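Local structure of tyrocidine synthetase 3 (Brevibacillus brevis, 2JGP) at residues Ala16-Gln21 with Ser49-Glu54; Ser9-Arg14 with Tyr55-Pro60. The protein takes part in nonribosomal synthesis of the peptide antibiotic tyrocidine, this fragment pairing a peptidyl carrier domain with a condensation domain that forms peptide bonds. One frame throughout, in Å; residues are numbered along the deposited sequence.

Both contacts join helix 10-23 of the carrier domain to helix 41-55 or to the loop that follows it, and their centres lie about 8 Å apart. All four residues that touch in contact 2 are buried; in contact 1 Val-18 and Met-51 are buried, while Ser-50 marks the partly exposed border. Contact 1 is a small, purely van der Waals meeting of two helices, aliphatic and sulfur-containing. Contact 2, on the earlier turns of helix 10-23, is richer in aromatic chemistry and brings in an arginine whose polar end is tied to the condensation domain. The buried methionine of contact 1 passes the packing on to the tryptophan of contact 2.

Contact 1. Residues Ala16-Gln21 with Ser49-Glu54; sequences AQVWEQ and SSMHNE
Val-18 meets helix 41-55 with both of its methyl groups, and each finds a different partner. CG1 stands anti to the backbone N (chi1 168°) and comes up against the CB of Ser-50, with Val-18 CG1 and Ser-50 CB 3.6 Å apart. CG2, the other branch, faces sulfur instead: Val-18 CG2 lies 3.6 Å from Met-51 SD. The same sulfur is 4.0 Å from Val-18 CB, so SD rests against the forked end of the valine on its CG2 side. The two side chains cross obliquely, and the bends of Met-51 at chi2 (-64°) and chi3 (-69°) fold its thioether back so that SD, rather than the terminal methyl, does the touching. CE of Met-51 is left to pack against Trp-11.

This is the packing of the first and second long helices of the four-helix carrier-protein fold, in which the second long helix characteristically follows the serine that bears the phosphopantetheine arm. The backbones come close here, Val-18 CA and Ser-50 CA being 6.8 Å apart, and a short serine suits that spacing because its side chain brings only CB up to the valine methyl. Its hydroxyl is turned back along its own helix, where OG hydrogen-bonds to the carbonyl O of Arg-46 one turn earlier, and Ser-50 also touches Val-22.

Methionine suits the deeper position: unbranched and flexible, it can follow the uneven wall made by Leu-15, Ile-59 and Ile-77 while still reaching Val-18. The compact beta-branched valine fills the interval between serine and sulfur with little torsional freedom to lose. Farther along helix 41-55, Glu-54 hydrogen-bonds through OE1 to NE2 of His-404, which ties the end of this helix to the condensation domain.

Contact 2. Residues Ser9-Arg14 with Tyr55-Pro60; sequences SVWEAR and YQVDIP
Tyr-55, at the end of helix 41-55, lays its ring beside Arg-14, whose CD sits over one face, 3.9 Å from the Tyr-55 ring centroid and 21° off its normal, a CH-pi contact. Arg-14 NE passes at a tilt, 3.5 Å from Tyr-55 CE2. Arginine suits the place because its methylenes pack on the ring while NE hydrogen-bonds to Gly-403 O and NH2 forms a salt bridge with Asp-406, both in the condensation domain. Trp-11 joins in a T-shaped pair, the edge of its six-membered ring toward the tyrosine face, centroids 5.9 Å apart and planes at 78°. Tyrosine offers these flat faces while its hydroxyl probably hydrogen-bonds to the side-chain amide of Gln-17. Gln-56, the first residue beyond the helix, takes a positive phi and turns Val-57 back toward helix 10-23. Val-57 CG2 comes obliquely to the far end of the six-membered ring, 3.4 Å from Trp-11 CH2, where the apolar benzo part suits a methyl. Asp-58 forms backbone hydrogen bonds with Gly-83, Ile-59 turns inward onto Leu-48 and Met-51, and Pro-60 is the N-cap of helix 61-66. The loop thus bridges helices 41-55 and 61-66 beside helix 10-23, while Trp-11 packs on helix 70-79.

Contact 1. Residues Ala16-Gln21 with Ser49-Glu54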
loop_
_atom_site.group_PDB
_atom_site.type_symbol
_atom_site.label_atom_id
_atom_site.label_comp_id
_atom_site.label_asym_id
_atom_site.label_seq_id
_atom_site.Cartn_x
_atom_site.Cartn_y
_atom_site.Cartn_z
ATOM N N ALA A 16 7.090 -13.100 -16.432
ATOM C CA ALA A 16 6.551 -14.451 -16.298
ATOM C C ALA A 16 5.272 -14.594 -17.100
ATOM O O ALA A 16 5.071 -15.599 -17.764
ATOM C CB ALA A 16 6.301 -14.780 -14.839
ATOM N N GLN A 17 4.416 -13.575 -17.016
ATOM C CA GLN A 17 3.162 -13.511 -17.775
ATOM C C GLN A 17 3.408 -13.577 -19.283
ATOM O O GLN A 17 2.744 -14.332 -19.993
ATOM C CB GLN A 17 2.403 -12.232 -17.387
ATOM C CG GLN A 17 1.420 -11.657 -18.416
ATOM C CD GLN A 17 1.949 -10.402 -19.139
ATOM O OE1 GLN A 17 2.693 -9.559 -18.573
ATOM N NE2 GLN A 17 1.553 -10.266 -20.388
ATOM N N VAL A 18 4.359 -12.784 -19.765
ATOM C CA VAL A 18 4.725 -12.793 -21.174
ATOM C C VAL A 18 5.291 -14.150 -21.622
ATOM O O VAL A 18 4.916 -14.650 -22.680
ATOM C CB VAL A 18 5.703 -11.646 -21.516
ATOM C CG1 VAL A 18 6.294 -11.840 -22.902
ATOM C CG2 VAL A 18 4.973 -10.291 -21.435
ATOM N N TRP A 19 6.165 -14.756 -20.818
ATOM C CA TRP A 19 6.730 -16.065 -21.172
ATOM C C TRP A 19 5.646 -17.135 -21.280
ATOM O O TRP A 19 5.678 -17.964 -22.185
ATOM C CB TRP A 19 7.756 -16.524 -20.141
ATOM C CG TRP A 19 9.076 -15.819 -20.192
ATOM C CD1 TRP A 19 9.330 -14.568 -20.689
ATOM C CD2 TRP A 19 10.321 -16.304 -19.672
ATOM N NE1 TRP A 19 10.654 -14.259 -20.525
ATOM C CE2 TRP A 19 11.287 -15.306 -19.905
ATOM C CE3 TRP A 19 10.712 -17.491 -19.040
ATOM C CZ2 TRP A 19 12.625 -15.452 -19.524
ATOM C CZ3 TRP A 19 12.042 -17.637 -18.661
ATOM C CH2 TRP A 19 12.980 -16.620 -18.905
ATOM N N GLU A 20 4.708 -17.126 -20.338
ATOM C CA GLU A 20 3.593 -18.078 -20.352
ATOM C C GLU A 20 2.786 -17.975 -21.645
ATOM O O GLU A 20 2.448 -18.988 -22.252
ATOM C CB GLU A 20 2.684 -17.854 -19.146
ATOM C CG GLU A 20 3.320 -18.265 -17.830
ATOM C CD GLU A 20 2.579 -17.736 -16.612
ATOM O OE1 GLU A 20 2.930 -18.155 -15.490
ATOM O OE2 GLU A 20 1.650 -16.914 -16.776
ATOM N N GLN A 21 2.495 -16.750 -22.066
ATOM C CA GLN A 21 1.764 -16.523 -23.315
ATOM C C GLN A 21 2.559 -16.953 -24.543
ATOM O O GLN A 21 2.039 -17.663 -25.415
ATOM C CB GLN A 21 1.385 -15.049 -23.443
ATOM C CG GLN A 21 0.371 -14.580 -22.404
ATOM C CD GLN A 21 -0.899 -15.420 -22.394
ATOM O OE1 GLN A 21 -1.318 -15.919 -21.346
ATOM N NE2 GLN A 21 -1.507 -15.594 -23.562
ATOM N N SER A 49 9.475 -8.743 -28.520
ATOM C CA SER A 49 8.390 -8.001 -29.156
ATOM C C SER A 49 7.249 -7.722 -28.182
ATOM O O SER A 49 6.739 -6.604 -28.127
ATOM C CB SER A 49 7.851 -8.765 -30.367
ATOM O OG SER A 49 8.816 -8.815 -31.400
ATOM N N SER A 50 6.850 -8.744 -27.424
ATOM C CA SER A 50 5.745 -8.608 -26.461
ATOM C C SER A 50 6.039 -7.610 -25.348
ATOM O O SER A 50 5.156 -6.852 -24.948
ATOM C CB SER A 50 5.389 -9.959 -25.837
ATOM O OG SER A 50 4.845 -10.828 -26.812
ATOM N N MET A 51 7.272 -7.623 -24.840
ATOM C CA MET A 51 7.673 -6.675 -23.794
ATOM C C MET A 51 7.731 -5.251 -24.336
ATOM O O MET A 51 7.417 -4.302 -23.619
ATOM C CB MET A 51 9.020 -7.068 -23.183
ATOM C CG MET A 51 8.979 -8.375 -22.403
ATOM S SD MET A 51 7.906 -8.304 -20.953
ATOM C CE MET A 51 8.830 -7.190 -19.894
ATOM N N HIS A 52 8.119 -5.103 -25.601
ATOM C CA HIS A 52 8.091 -3.795 -26.250
ATOM C C HIS A 52 6.655 -3.286 -26.408
ATOM O O HIS A 52 6.371 -2.119 -26.124
ATOM C CB HIS A 52 8.793 -3.840 -27.615
ATOM C CG HIS A 52 8.582 -2.607 -28.440
ATOM N ND1 HIS A 52 9.178 -1.399 -28.143
ATOM C CD2 HIS A 52 7.829 -2.395 -29.544
ATOM C CE1 HIS A 52 8.807 -0.497 -29.035
ATOM N NE2 HIS A 52 7.988 -1.075 -29.896
ATOM N N ASN A 53 5.755 -4.160 -26.853
ATOM C CA ASN A 53 4.364 -3.772 -27.092
ATOM C C ASN A 53 3.578 -3.472 -25.816
ATOM O O ASN A 53 2.839 -2.491 -25.761
ATOM C CB ASN A 53 3.630 -4.846 -27.906
ATOM C CG ASN A 53 4.118 -4.929 -29.348
ATOM O OD1 ASN A 53 4.746 -4.003 -29.864
ATOM N ND2 ASN A 53 3.821 -6.046 -30.006
ATOM N N GLU A 54 3.728 -4.317 -24.801
ATOM C CA GLU A 54 2.956 -4.168 -23.568
ATOM C C GLU A 54 3.570 -3.123 -22.633
ATOM O O GLU A 54 2.831 -2.369 -21.991
ATOM C CB GLU A 54 2.811 -5.516 -22.853
ATOM C CG GLU A 54 1.845 -5.516 -21.647
ATOM C CD GLU A 54 0.386 -5.260 -22.014
ATOM O OE1 GLU A 54 -0.404 -4.910 -21.108
ATOM O OE2 GLU A 54 0.024 -5.412 -23.195
#

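Contact 2. Residues Ser9-Arg14 with Tyr55-Pro60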
loop_
_atom_site.group_PDB
_atom_site.type_symbol
_atom_site.label_atom_id
_atom_site.label_comp_id
_atom_site.label_asym_id
_atom_site.label_seq_id
_atom_site.Cartn_x
_atom_site.Cartn_y
_atom_site.Cartn_z
ATOM N N SER A 9 8.615 -9.601 -7.692
ATOM C CA SER A 9 8.723 -8.197 -8.041
ATOM C C SER A 9 7.840 -7.928 -9.229
ATOM O O SER A 9 7.401 -8.858 -9.901
ATOM C CB SER A 9 10.160 -7.839 -8.403
ATOM O OG SER A 9 10.541 -8.456 -9.619
ATOM N N VAL A 10 7.622 -6.649 -9.517
ATOM C CA VAL A 10 6.793 -6.266 -10.658
ATOM C C VAL A 10 7.359 -6.793 -11.984
ATOM O O VAL A 10 6.606 -7.296 -12.804
ATOM C CB VAL A 10 6.552 -4.718 -10.699
ATOM C CG1 VAL A 10 7.870 -3.962 -10.897
ATOM C CG2 VAL A 10 5.560 -4.357 -11.780
ATOM N N TRP A 11 8.673 -6.709 -12.190
ATOM C CA TRP A 11 9.250 -7.168 -13.456
ATOM C C TRP A 11 9.271 -8.691 -13.565
ATOM O O TRP A 11 9.131 -9.220 -14.652
ATOM C CB TRP A 11 10.634 -6.552 -13.719
ATOM C CG TRP A 11 10.514 -5.119 -14.129
ATOM C CD1 TRP A 11 10.923 -4.025 -13.421
ATOM C CD2 TRP A 11 9.889 -4.618 -15.318
ATOM N NE1 TRP A 11 10.611 -2.872 -14.106
ATOM C CE2 TRP A 11 9.973 -3.206 -15.272
ATOM C CE3 TRP A 11 9.268 -5.221 -16.420
ATOM C CZ2 TRP A 11 9.472 -2.397 -16.285
ATOM C CZ3 TRP A 11 8.772 -4.415 -17.426
ATOM C CH2 TRP A 11 8.879 -3.017 -17.355
ATOM N N GLU A 12 9.425 -9.396 -12.445
ATOM C CA GLU A 12 9.304 -10.858 -12.468
ATOM C C GLU A 12 7.885 -11.273 -12.859
ATOM O O GLU A 12 7.698 -12.194 -13.668
ATOM C CB GLU A 12 9.711 -11.469 -11.128
ATOM C CG GLU A 12 11.217 -11.501 -10.923
ATOM C CD GLU A 12 11.636 -12.230 -9.669
ATOM O OE1 GLU A 12 12.864 -12.279 -9.403
ATOM O OE2 GLU A 12 10.757 -12.768 -8.953
ATOM N N ALA A 13 6.889 -10.567 -12.320
ATOM C CA ALA A 13 5.485 -10.821 -12.659
ATOM C C ALA A 13 5.199 -10.530 -14.134
ATOM O O ALA A 13 4.616 -11.355 -14.823
ATOM C CB ALA A 13 4.565 -9.992 -11.771
ATOM N N ARG A 14 5.625 -9.363 -14.613
ATOM C CA ARG A 14 5.389 -8.966 -15.999
ATOM C C ARG A 14 6.026 -9.941 -16.984
ATOM O O ARG A 14 5.391 -10.387 -17.933
ATOM C CB ARG A 14 5.922 -7.550 -16.249
ATOM C CG ARG A 14 5.090 -6.471 -15.584
ATOM C CD ARG A 14 5.749 -5.113 -15.660
ATOM N NE ARG A 14 4.837 -4.084 -15.168
ATOM C CZ ARG A 14 5.212 -2.891 -14.716
ATOM N NH1 ARG A 14 6.491 -2.536 -14.698
ATOM N NH2 ARG A 14 4.297 -2.043 -14.276
ATOM N N TYR A 55 4.903 -3.064 -22.570
ATOM C CA TYR A 55 5.596 -2.242 -21.559
ATOM C C TYR A 55 6.590 -1.207 -22.098
ATOM O O TYR A 55 7.195 -0.486 -21.310
ATOM C CB TYR A 55 6.299 -3.156 -20.548
ATOM C CG TYR A 55 5.343 -4.117 -19.892
ATOM C CD1 TYR A 55 5.362 -5.477 -20.195
ATOM C CD2 TYR A 55 4.378 -3.656 -18.999
ATOM C CE1 TYR A 55 4.461 -6.359 -19.599
ATOM C CE2 TYR A 55 3.472 -4.524 -18.403
ATOM C CZ TYR A 55 3.518 -5.871 -18.704
ATOM O OH TYR A 55 2.610 -6.716 -18.117
ATOM N N GLN A 56 6.749 -1.116 -23.419
ATOM C CA GLN A 56 7.739 -0.208 -24.024
ATOM C C GLN A 56 9.120 -0.358 -23.389
ATOM O O GLN A 56 9.801 0.633 -23.108
ATOM C CB GLN A 56 7.283 1.252 -23.925
ATOM C CG GLN A 56 6.439 1.730 -25.077
ATOM C CD GLN A 56 6.205 3.216 -25.018
ATOM O OE1 GLN A 56 5.846 3.753 -23.973
ATOM N NE2 GLN A 56 6.407 3.898 -26.142
ATOM N N VAL A 57 9.514 -1.600 -23.134
ATOM C CA VAL A 57 10.846 -1.896 -22.639
ATOM C C VAL A 57 11.541 -2.706 -23.718
ATOM O O VAL A 57 11.022 -3.728 -24.163
ATOM C CB VAL A 57 10.810 -2.662 -21.311
ATOM C CG1 VAL A 57 12.217 -3.068 -20.887
ATOM C CG2 VAL A 57 10.155 -1.797 -20.230
ATOM N N ASP A 58 12.701 -2.228 -24.147
ATOM C CA ASP A 58 13.433 -2.831 -25.249
ATOM C C ASP A 58 14.570 -3.676 -24.690
ATOM O O ASP A 58 15.570 -3.147 -24.209
ATOM C CB ASP A 58 13.957 -1.736 -26.175
ATOM C CG ASP A 58 12.835 -0.906 -26.792
ATOM O OD1 ASP A 58 11.823 -1.497 -27.230
ATOM O OD2 ASP A 58 12.963 0.337 -26.840
ATOM N N ILE A 59 14.387 -4.991 -24.728
ATOM C CA ILE A 59 15.362 -5.937 -24.211
ATOM C C ILE A 59 16.166 -6.462 -25.396
ATOM O O ILE A 59 15.591 -7.089 -26.287
ATOM C CB ILE A 59 14.674 -7.130 -23.519
ATOM C CG1 ILE A 59 13.815 -6.663 -22.340
ATOM C CG2 ILE A 59 15.707 -8.140 -23.036
ATOM C CD1 ILE A 59 12.896 -7.758 -21.803
ATOM N N PRO A 60 17.488 -6.200 -25.426
ATOM C CA PRO A 60 18.276 -6.731 -26.535
ATOM C C PRO A 60 18.229 -8.251 -26.531
ATOM O O PRO A 60 18.190 -8.855 -25.463
ATOM C CB PRO A 60 19.696 -6.234 -26.233
ATOM C CG PRO A 60 19.528 -5.109 -25.273
ATOM C CD PRO A 60 18.320 -5.444 -24.474
#